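Local coordinates for protein adenylyltransferase (Bartonella henselae str. Houston-1, PDB 5NH2), which transfers AMP from ATP to tyrosine or threonine side chains of host target proteins through its Fic domain, as part of bacterial virulence, at residues A[96-99]-A[100-103]; A[151-154]-A[155-159]; A[218-221]-A[222-226]. One frame throughout, in Å; residues are numbered along the deposited sequence.

In the fold
Contacts 1 and 2 belong to the Fic domain and are neighbours, with centres 15 Å apart. They touch through Met96, whose SD lies 3.8 Å from His151 NE2. Contact 2 holds the Fic motif, which runs from His151 to Arg159 and carries the ATP-binding residues Glu155 to Arg159 and the magnesium ion. Contact 1 adds Arg98 and Thr99, which probably help to bind ATP, as in related enzymes. The side chain of Arg98 is about 11 Å from the metal and about 7 Å from that of His151. Contact 3 lies across the chain's centre, in helix 212-227. Its nearest atoms are about 17 Å from contact 2 and about 19 Å from contact 1.

Contact 1. Residues A[96-99]-A[100-103]; sequences MKRT and GWKN
Arg98 lays its guanidinium group over one face of the Trp101 indole. The two planes are 21° apart, so this is an offset stack with cation-pi character. Arg98 CZ stands 4.0 Å from the centroid of the five-membered ring of Trp101. The nearest atoms are Arg98 NH2 and Trp101 CG, at 3.4 Å. The overlap therefore falls on the pyrrole side of the indole rather than on its benzene ring. The aliphatic part of Arg98 also takes part: its CB meets Trp101 CB at 3.6 Å. The bend at chi3 (49°) of Arg98 turns the guanidinium back across the tryptophan.

Lys102 comes to the rim of the same guanidinium. Its CE is 3.1 Å from Arg98 NH1, at the edge and near the plane of the group. Lys102 NZ lies only 3.5 Å from Arg98 NH1. This brings two positive groups together, a pairing that a nearby anion would probably ease. Arg98 and Thr99 probably help to bind ATP, as in related enzymes. The chain turns between the stacked residues through Thr99 and Gly100. Thr99 O comes within 3.3 Å of Trp101 CD1, obliquely to the ring. Gly100 has a positive phi of 78°, which helps bring Trp101 back toward Arg98.

The whole contact lies at the surface, in the loop between strand 90-91 and helix 109-124. Arg98 also touches Ala104 and Phe105 further along this loop. Trp101 and Lys102 both rest on Val191 of helix 183-196, and Lys102 reaches Ala194 of that helix as well.

Contact 2. Residues A[151-154]-A[155-159]; sequences HPFR and EGNGR. With MG (magnesium ion), chain C.
Asn157 reaches back from the first turn of helix 157-171 and binds the backbone of Phe153 twice. Asn157 OD1 accepts the N-H of Phe153 at 2.6 Å, in the carbonyl plane and on a lone pair. Asn157 ND2 donates to Phe153 O at 2.8 Å. That bond is nearly straight, with an N-H...O angle of 165°, and the acceptor lies in the amide plane. The donor stands above the carbonyl plane of Phe153, not on a lone pair. Both ends of the amide are thus used, which fixes its rotation.

The same amide stacks on His151, with planes 28° apart. Asn157 CB makes a CH-pi contact at 3.9 Å from the centroid of the His151 ring. Asn157 ND2 lies over that ring face, 3.2 Å from His151 NE2, but the angle is poor for a hydrogen bond. The CG of His151 is anti to its backbone N (chi1 -169°), which sets the ring beside Asn157. Phe105 stacks on the His151 ring too. Phe153 is buried and stacks on His64, which also bonds Glu155 O.

The other side is looser. Arg154 and Glu155 are partly exposed, and Arg154 NH1 stays 4.4 Å from Glu155 OE1, beyond a salt bridge. Glu155 instead binds the magnesium ion through OE2 at 2.4 Å. The edge of the Arg159 guanidinium faces the ion, with NH2 3.2 Å from it. This is not a metal bond, and two cations this close are unusual.

This is the HPFx(D/E)GNGR motif of Fic enzymes, in which Asn157 pins the loop to the helix start. Glu155 to Arg159 bind ATP. A magnesium ion held by Glu155 beside the N-terminal end of helix 157-171 is consistent with binding the phosphates of ATP through the metal, as in Fic enzymes.

Contact 3. Residues A[218-221]-A[222-226]; sequences LKEF and MHTMK
Glu220 O receives the backbone N-H of Thr224 at 2.9 Å. The bond runs nearly along the C=O axis, and its N-H...O angle is 169°. Thr224 OG1 also lies 3.1 Å from Glu220 O, although that bond is not settled. The chi1 of Thr224 (-60°) sets the hydroxyl beside the backbone N, within reach of this carbonyl one turn back. Met222, His223 and Met225 make the matching i to i+4 bonds of the helix to Leu218, Lys219 and Phe221.

The apolar face is built round Phe221. Met225 CG sits over one face of the ring in a CH-pi contact, 3.9 Å from the centroid and 3.5 Å from Phe221 CZ. Bends at chi2 and chi3 keep the rest of Met225 near the same ring. Its SD is 4.6 Å from the centroid of Phe221, an oblique Met-aromatic contact. Met222 SD makes a longer, oblique one, 5.4 Å from the centroid of the Phe221 ring.

Leu218 and Phe221 meet the mixed sheet at Val237 of strand 237-239 and Ile268 of strand 265-270. Met222 joins them at Val237, while Met225 touches Arg230.

The chemistry is divided by face. The Glu220 carboxylate takes the backbone N-H groups of Glu256 and Gly257, and Lys219 forms a salt bridge with Glu23 of the antitoxin homologue BiaA, the partner chain. The apolar face thus fixes the helix against the sheet, while these charged side chains tie it to the start of strand 257-262 and to BiaA.

Contact 1. Residues A[96-99]-A[100-103]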
loop_
_atom_site.group_PDB
_atom_site.type_symbol
_atom_site.label_atom_id
_atom_site.label_comp_id
_atom_site.label_asym_id
_atom_site.label_seq_id
_atom_site.Cartn_x
_atom_site.Cartn_y
_atom_site.Cartn_z
ATOM N N MET A 96 -19.288 8.567 5.594
ATOM C CA MET A 96 -18.903 8.423 4.187
ATOM C C MET A 96 -19.465 7.093 3.700
ATOM O O MET A 96 -18.898 6.030 3.979
ATOM C CB MET A 96 -17.382 8.495 4.030
ATOM C CG MET A 96 -16.803 7.824 2.769
ATOM S SD MET A 96 -15.051 8.324 2.463
ATOM C CE MET A 96 -14.977 9.753 3.527
ATOM N N LYS A 97 -20.539 7.159 2.914
ATOM C CA LYS A 97 -21.248 5.953 2.532
ATOM C C LYS A 97 -20.481 5.267 1.422
ATOM O O LYS A 97 -19.801 5.915 0.624
ATOM C CB LYS A 97 -22.671 6.277 2.081
ATOM C CG LYS A 97 -23.578 6.852 3.171
ATOM C CD LYS A 97 -24.784 7.587 2.551
ATOM C CE LYS A 97 -26.110 7.175 3.173
ATOM N NZ LYS A 97 -27.282 7.696 2.401
ATOM N N ARG A 98 -20.558 3.948 1.404
ATOM C CA ARG A 98 -19.926 3.127 0.395
ATOM C C ARG A 98 -20.983 2.598 -0.569
ATOM O O ARG A 98 -22.070 2.193 -0.143
ATOM C CB ARG A 98 -19.188 1.969 1.056
ATOM C CG ARG A 98 -18.646 2.276 2.452
ATOM C CD ARG A 98 -17.650 1.162 2.867
ATOM N NE ARG A 98 -16.639 0.859 1.836
ATOM C CZ ARG A 98 -15.775 -0.170 1.867
ATOM N NH1 ARG A 98 -15.760 -1.053 2.874
ATOM N NH2 ARG A 98 -14.899 -0.313 0.878
ATOM N N THR A 99 -20.672 2.614 -1.873
ATOM C CA THR A 99 -21.548 1.999 -2.872
ATOM C C THR A 99 -21.313 0.494 -2.837
ATOM O O THR A 99 -20.191 0.039 -3.086
ATOM C CB THR A 99 -21.274 2.558 -4.276
ATOM O OG1 THR A 99 -21.796 3.883 -4.385
ATOM C CG2 THR A 99 -21.926 1.731 -5.344
ATOM N N GLY A 100 -22.355 -0.272 -2.477
ATOM C CA GLY A 100 -22.398 -1.728 -2.608
ATOM C C GLY A 100 -21.657 -2.540 -1.558
ATOM O O GLY A 100 -21.824 -3.767 -1.523
ATOM N N TRP A 101 -20.894 -1.899 -0.672
ATOM C CA TRP A 101 -19.770 -2.502 0.043
ATOM C C TRP A 101 -20.175 -3.099 1.395
ATOM O O TRP A 101 -21.328 -3.453 1.652
ATOM C CB TRP A 101 -18.641 -1.482 0.227
ATOM C CG TRP A 101 -17.610 -1.452 -0.893
ATOM C CD1 TRP A 101 -17.271 -0.365 -1.658
ATOM C CD2 TRP A 101 -16.775 -2.541 -1.366
ATOM N NE1 TRP A 101 -16.288 -0.702 -2.565
ATOM C CE2 TRP A 101 -15.968 -2.027 -2.412
ATOM C CE3 TRP A 101 -16.635 -3.891 -1.011
ATOM C CZ2 TRP A 101 -15.040 -2.818 -3.107
ATOM C CZ3 TRP A 101 -15.707 -4.672 -1.701
ATOM C CH2 TRP A 101 -14.927 -4.130 -2.738
ATOM N N LYS A 102 -19.178 -3.245 2.258
ATOM C CA LYS A 102 -19.200 -4.004 3.499
ATOM C C LYS A 102 -20.005 -3.279 4.571
ATOM O O LYS A 102 -20.969 -2.570 4.269
ATOM C CB LYS A 102 -17.764 -4.253 3.991
ATOM C CG LYS A 102 -16.881 -5.056 3.028
ATOM C CD LYS A 102 -15.829 -4.183 2.358
ATOM C CE LYS A 102 -14.640 -3.907 3.250
ATOM N NZ LYS A 102 -13.454 -3.677 2.388
ATOM N N ASN A 103 -19.695 -3.581 5.827
ATOM C CA ASN A 103 -20.217 -2.903 7.014
ATOM C C ASN A 103 -19.827 -1.425 7.075
ATOM O O ASN A 103 -20.264 -0.670 7.943
ATOM C CB ASN A 103 -19.728 -3.679 8.238
ATOM C CG ASN A 103 -19.639 -5.168 7.955
ATOM O OD1 ASN A 103 -19.344 -5.563 6.826
ATOM N ND2 ASN A 103 -19.921 -6.001 8.963
#

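Contact 2. Residues A[151-154]-A[155-159]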
loop_
_atom_site.group_PDB
_atom_site.type_symbol
_atom_site.label_atom_id
_atom_site.label_comp_id
_atom_site.label_asym_id
_atom_site.label_seq_id
_atom_site.Cartn_x
_atom_site.Cartn_y
_atom_site.Cartn_z
ATOM N N HIS A 151 -10.920 4.871 8.666
ATOM C CA HIS A 151 -10.886 5.473 7.328
ATOM C C HIS A 151 -11.065 6.971 7.529
ATOM O O HIS A 151 -12.037 7.570 7.051
ATOM C CB HIS A 151 -11.996 4.833 6.466
ATOM C CG HIS A 151 -11.931 5.159 5.009
ATOM N ND1 HIS A 151 -11.140 4.459 4.119
ATOM C CD2 HIS A 151 -12.599 6.086 4.273
ATOM C CE1 HIS A 151 -11.302 4.963 2.901
ATOM N NE2 HIS A 151 -12.165 5.966 2.971
ATOM N N PRO A 152 -10.234 7.561 8.383
ATOM C CA PRO A 152 -10.577 8.865 8.965
ATOM C C PRO A 152 -10.428 10.056 8.035
ATOM O O PRO A 152 -10.788 11.159 8.483
ATOM C CB PRO A 152 -9.612 9.000 10.169
ATOM C CG PRO A 152 -8.369 8.245 9.749
ATOM C CD PRO A 152 -8.907 7.066 8.838
ATOM N N PHE A 153 -9.806 9.929 6.845
ATOM C CA PHE A 153 -9.613 11.081 5.962
ATOM C C PHE A 153 -10.667 11.117 4.858
ATOM O O PHE A 153 -11.268 10.101 4.511
ATOM C CB PHE A 153 -8.206 11.127 5.326
ATOM C CG PHE A 153 -7.100 11.178 6.337
ATOM C CD1 PHE A 153 -6.728 12.383 6.903
ATOM C CD2 PHE A 153 -6.468 10.006 6.757
ATOM C CE1 PHE A 153 -5.731 12.441 7.860
ATOM C CE2 PHE A 153 -5.470 10.048 7.731
ATOM C CZ PHE A 153 -5.091 11.261 8.288
ATOM N N ARG A 154 -10.937 12.334 4.369
ATOM C CA ARG A 154 -11.829 12.513 3.228
ATOM C C ARG A 154 -11.336 11.765 1.989
ATOM O O ARG A 154 -12.150 11.198 1.241
ATOM C CB ARG A 154 -11.994 14.005 2.931
ATOM C CG ARG A 154 -12.761 14.258 1.669
ATOM C CD ARG A 154 -14.129 13.617 1.749
ATOM N NE ARG A 154 -14.964 13.922 0.590
ATOM C CZ ARG A 154 -15.025 13.161 -0.499
ATOM N NH1 ARG A 154 -14.287 12.061 -0.583
ATOM N NH2 ARG A 154 -15.823 13.497 -1.509
ATOM N N GLU A 155 -10.017 11.790 1.730
ATOM C CA GLU A 155 -9.383 11.044 0.643
ATOM C C GLU A 155 -7.896 10.800 0.983
ATOM O O GLU A 155 -7.301 11.530 1.788
ATOM C CB GLU A 155 -9.553 11.801 -0.680
ATOM C CG GLU A 155 -8.902 11.149 -1.904
ATOM C CD GLU A 155 -9.751 10.063 -2.546
ATOM O OE1 GLU A 155 -10.923 10.352 -2.887
ATOM O OE2 GLU A 155 -9.232 8.927 -2.713
ATOM N N GLY A 156 -7.308 9.748 0.370
ATOM C CA GLY A 156 -5.953 9.327 0.664
ATOM C C GLY A 156 -5.757 8.401 1.875
ATOM O O GLY A 156 -4.649 8.369 2.453
ATOM N N ASN A 157 -6.777 7.619 2.257
ATOM C CA ASN A 157 -6.673 6.773 3.459
ATOM C C ASN A 157 -5.735 5.580 3.259
ATOM O O ASN A 157 -4.866 5.296 4.106
ATOM C CB ASN A 157 -8.069 6.303 3.879
ATOM C CG ASN A 157 -8.940 7.463 4.335
ATOM O OD1 ASN A 157 -8.806 7.920 5.476
ATOM N ND2 ASN A 157 -9.787 7.992 3.420
ATOM N N GLY A 158 -5.861 4.886 2.139
ATOM C CA GLY A 158 -4.991 3.739 1.924
ATOM C C GLY A 158 -3.524 4.116 1.889
ATOM O O GLY A 158 -2.692 3.439 2.513
ATOM N N ARG A 159 -3.190 5.229 1.187
ATOM C CA ARG A 159 -1.784 5.598 0.980
ATOM C C ARG A 159 -1.129 6.032 2.286
ATOM O O ARG A 159 0.007 5.617 2.593
ATOM C CB ARG A 159 -1.682 6.689 -0.083
ATOM C CG ARG A 159 -1.793 6.121 -1.487
ATOM C CD ARG A 159 -1.866 7.211 -2.575
ATOM N NE ARG A 159 -3.220 7.695 -2.743
ATOM C CZ ARG A 159 -3.576 8.726 -3.498
ATOM N NH1 ARG A 159 -2.672 9.451 -4.188
ATOM N NH2 ARG A 159 -4.856 9.030 -3.551
HETATM MG MG MG C . -7.357 7.433 -2.324
#

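Contact 3. Residues A[218-221]-A[222-226]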
loop_
_atom_site.group_PDB
_atom_site.type_symbol
_atom_site.label_atom_id
_atom_site.label_comp_id
_atom_site.label_asym_id
_atom_site.label_seq_id
_atom_site.Cartn_x
_atom_site.Cartn_y
_atom_site.Cartn_z
ATOM N N LEU A 218 8.698 -13.305 -3.909
ATOM C CA LEU A 218 7.698 -12.472 -4.566
ATOM C C LEU A 218 8.352 -11.342 -5.345
ATOM O O LEU A 218 7.848 -10.941 -6.399
ATOM C CB LEU A 218 6.727 -11.899 -3.546
ATOM C CG LEU A 218 5.670 -12.849 -3.075
ATOM C CD1 LEU A 218 5.019 -12.246 -1.839
ATOM C CD2 LEU A 218 4.635 -13.040 -4.176
ATOM N N LYS A 219 9.448 -10.793 -4.818
ATOM C CA LYS A 219 10.274 -9.853 -5.589
ATOM C C LYS A 219 10.700 -10.419 -6.957
ATOM O O LYS A 219 10.545 -9.759 -8.004
ATOM C CB LYS A 219 11.510 -9.471 -4.783
ATOM C CG LYS A 219 11.268 -8.375 -3.783
ATOM C CD LYS A 219 12.602 -7.848 -3.269
ATOM C CE LYS A 219 12.407 -6.718 -2.266
ATOM N NZ LYS A 219 13.675 -5.987 -1.973
ATOM N N GLU A 220 11.253 -11.638 -6.964
ATOM C CA GLU A 220 11.606 -12.240 -8.246
ATOM C C GLU A 220 10.385 -12.394 -9.126
ATOM O O GLU A 220 10.430 -12.039 -10.311
ATOM C CB GLU A 220 12.264 -13.588 -8.038
ATOM C CG GLU A 220 12.597 -14.320 -9.275
ATOM C CD GLU A 220 13.114 -15.702 -8.956
ATOM O OE1 GLU A 220 14.342 -15.846 -8.784
ATOM O OE2 GLU A 220 12.291 -16.637 -8.834
ATOM N N PHE A 221 9.264 -12.884 -8.560
ATOM C CA PHE A 221 8.108 -13.159 -9.410
ATOM C C PHE A 221 7.564 -11.878 -10.030
ATOM O O PHE A 221 7.181 -11.861 -11.207
ATOM C CB PHE A 221 6.996 -13.862 -8.634
ATOM C CG PHE A 221 5.701 -13.929 -9.405
ATOM C CD1 PHE A 221 5.512 -14.872 -10.399
ATOM C CD2 PHE A 221 4.705 -13.022 -9.177
ATOM C CE1 PHE A 221 4.322 -14.931 -11.113
ATOM C CE2 PHE A 221 3.512 -13.057 -9.904
ATOM C CZ PHE A 221 3.320 -14.017 -10.867
ATOM N N MET A 222 7.510 -10.801 -9.250
ATOM C CA MET A 222 6.928 -9.560 -9.751
ATOM C C MET A 222 7.832 -8.953 -10.798
ATOM O O MET A 222 7.363 -8.526 -11.863
ATOM C CB MET A 222 6.694 -8.586 -8.600
ATOM C CG MET A 222 5.612 -9.041 -7.566
ATOM S SD MET A 222 3.898 -8.969 -8.174
ATOM C CE MET A 222 2.872 -9.358 -6.771
ATOM N N HIS A 223 9.146 -8.957 -10.519
ATOM C CA HIS A 223 10.145 -8.534 -11.498
ATOM C C HIS A 223 9.969 -9.259 -12.834
ATOM O O HIS A 223 9.962 -8.631 -13.899
ATOM C CB HIS A 223 11.548 -8.778 -10.919
ATOM C CG HIS A 223 12.665 -8.290 -11.794
ATOM N ND1 HIS A 223 13.281 -7.070 -11.605
ATOM C CD2 HIS A 223 13.274 -8.856 -12.867
ATOM C CE1 HIS A 223 14.220 -6.907 -12.520
ATOM N NE2 HIS A 223 14.234 -7.974 -13.299
ATOM N N THR A 224 9.840 -10.591 -12.797
ATOM C CA THR A 224 9.590 -11.345 -14.023
ATOM C C THR A 224 8.332 -10.861 -14.728
ATOM O O THR A 224 8.336 -10.674 -15.944
ATOM C CB THR A 224 9.450 -12.838 -13.735
ATOM O OG1 THR A 224 10.643 -13.342 -13.130
ATOM C CG2 THR A 224 9.198 -13.585 -15.050
ATOM N N MET A 225 7.227 -10.699 -13.980
ATOM C CA MET A 225 5.977 -10.202 -14.568
ATOM C C MET A 225 6.152 -8.862 -15.263
ATOM O O MET A 225 5.603 -8.643 -16.350
ATOM C CB MET A 225 4.893 -10.067 -13.488
ATOM C CG MET A 225 4.368 -11.402 -13.007
ATOM S SD MET A 225 3.621 -12.341 -14.367
ATOM C CE MET A 225 4.815 -13.609 -14.671
ATOM N N LYS A 226 6.853 -7.924 -14.628
ATOM C CA LYS A 226 7.109 -6.651 -15.290
ATOM C C LYS A 226 7.911 -6.862 -16.572
ATOM O O LYS A 226 7.538 -6.346 -17.628
ATOM C CB LYS A 226 7.813 -5.682 -14.333
ATOM C CG LYS A 226 8.065 -4.277 -14.921
ATOM C CD LYS A 226 6.812 -3.393 -14.897
ATOM C CE LYS A 226 6.743 -2.439 -16.092
ATOM N NZ LYS A 226 6.691 -3.203 -17.406
#